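Side-chain contact in fanconi-associated nuclease 1 homolog (Pseudomonas aeruginosa, PDB 5Y7Q), which is a bacterial homologue of Fanconi-associated nuclease 1, a nuclease-family protein that carries a VRR-NUC domain: residues 465-468 / 469-473. Residues are numbered along the deposited sequence; the frame is centred on the assembly and turned at random.
Sequences GSYR and DAIRC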
loop_
_atom_site.group_PDB
_atom_site.type_symbol
_atom_site.label_atom_id
_atom_site.label_comp_id
_atom_site.label_asym_id
_atom_site.label_seq_id
_atom_site.Cartn_x
_atom_site.Cartn_y
_atom_site.Cartn_z
ATOM N N GLY A 465 13.801 33.636 7.605
ATOM C CA GLY A 465 14.856 32.651 7.773
ATOM C C GLY A 465 14.433 31.406 8.519
ATOM O O GLY A 465 15.092 30.364 8.394
ATOM N N SER A 466 13.311 31.486 9.238
ATOM C CA SER A 466 12.977 30.557 10.307
ATOM C C SER A 466 12.827 29.105 9.853
ATOM O O SER A 466 12.732 28.220 10.713
ATOM C CB SER A 466 11.689 31.031 10.966
ATOM O OG SER A 466 10.791 31.455 9.960
ATOM N N TYR A 467 12.806 28.829 8.547
ATOM C CA TYR A 467 12.498 27.473 8.112
ATOM C C TYR A 467 13.594 26.485 8.503
ATOM O O TYR A 467 13.296 25.339 8.864
ATOM C CB TYR A 467 12.229 27.441 6.608
ATOM C CG TYR A 467 13.447 27.505 5.712
ATOM C CD1 TYR A 467 14.013 28.736 5.338
ATOM C CD2 TYR A 467 14.009 26.340 5.198
ATOM C CE1 TYR A 467 15.108 28.784 4.508
ATOM C CE2 TYR A 467 15.103 26.381 4.374
ATOM C CZ TYR A 467 15.654 27.605 4.033
ATOM O OH TYR A 467 16.753 27.628 3.207
ATOM N N ARG A 468 14.861 26.902 8.452
ATOM C CA ARG A 468 15.947 26.023 8.884
ATOM C C ARG A 468 15.743 25.560 10.323
ATOM O O ARG A 468 15.667 24.354 10.597
ATOM C CB ARG A 468 17.290 26.738 8.753
ATOM C CG ARG A 468 17.635 27.112 7.349
ATOM C CD ARG A 468 19.077 27.540 7.208
ATOM N NE ARG A 468 19.347 27.736 5.797
ATOM C CZ ARG A 468 19.006 28.831 5.128
ATOM N NH1 ARG A 468 18.409 29.841 5.762
ATOM N NH2 ARG A 468 19.273 28.922 3.828
ATOM N N ASP A 469 15.661 26.512 11.261
ATOM C CA ASP A 469 15.479 26.140 12.662
ATOM C C ASP A 469 14.240 25.274 12.839
ATOM O O ASP A 469 14.261 24.296 13.593
ATOM C CB ASP A 469 15.394 27.391 13.544
ATOM C CG ASP A 469 16.722 28.115 13.649
ATOM O OD1 ASP A 469 17.756 27.455 13.382
ATOM O OD2 ASP A 469 16.736 29.328 13.993
ATOM N N ALA A 470 13.162 25.615 12.133
ATOM C CA ALA A 470 11.908 24.894 12.272
ATOM C C ALA A 470 12.076 23.436 11.864
ATOM O O ALA A 470 11.575 22.523 12.532
ATOM C CB ALA A 470 10.842 25.583 11.425
ATOM N N ILE A 471 12.814 23.202 10.786
ATOM C CA ILE A 471 13.037 21.846 10.319
ATOM C C ILE A 471 13.971 21.087 11.256
ATOM O O ILE A 471 13.757 19.904 11.516
ATOM C CB ILE A 471 13.550 21.890 8.871
ATOM C CG1 ILE A 471 12.350 21.972 7.920
ATOM C CG2 ILE A 471 14.465 20.728 8.559
ATOM C CD1 ILE A 471 12.698 22.511 6.552
ATOM N N ARG A 472 15.013 21.731 11.780
ATOM C CA ARG A 472 15.889 21.024 12.720
ATOM C C ARG A 472 15.134 20.627 13.984
ATOM O O ARG A 472 15.339 19.529 14.522
ATOM C CB ARG A 472 17.111 21.872 13.094
ATOM C CG ARG A 472 18.209 21.964 12.047
ATOM C CD ARG A 472 19.337 22.885 12.502
ATOM N NE ARG A 472 19.895 23.645 11.385
ATOM C CZ ARG A 472 19.769 24.962 11.238
ATOM N NH1 ARG A 472 19.115 25.681 12.148
ATOM N NH2 ARG A 472 20.307 25.571 10.185
ATOM N N CYS A 473 14.249 21.501 14.474
ATOM C CA CYS A 473 13.505 21.155 15.677
ATOM C C CYS A 473 12.464 20.084 15.392
ATOM O O CYS A 473 12.315 19.144 16.177
ATOM C CB CYS A 473 12.873 22.394 16.294
ATOM S SG CYS A 473 14.075 23.204 17.365
#
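Arg472 brings its guanidinium alongside Arg468, one turn earlier, the two side chains pointing the same way with their guanidinium planes 23° apart. NH2 of Arg472 lies 3.5 Å from CB of Arg468, while one face of the Arg472 guanidinium looks onto the carbonyl carbon of Arg468. The chain of Arg472 gets there by a bend at chi3 (-144°), and at the edge of its guanidinium, in plane, NH1 makes a 2.6 Å salt bridge to OD1 of Asp469. CD1 of Ile471 meets the Tyr467 ring at its edge, 4.3 Å from CD2. CZ of Tyr467 sits over the centre of one face of the Arg468 guanidinium, 3.7 Å from its plane. The contact lies in the N-terminal part of helix 467-478, within the VRR-NUC domain, where the amides of Ala470, Ile471 and Arg472 donate to the carbonyls of Ser466, Tyr467 and Arg468 in the i to i+4 pattern. Both arginines are tied to helix 493-502: NE of Arg472 forms a salt bridge with Glu497, and NE of Arg468 hydrogen-bonds to the Leu500 carbonyl. Ile471 packs on Leu496 and Leu500 of that helix and on Leu417 and Leu418, whereas Tyr467 rests on Ala505 and Leu508.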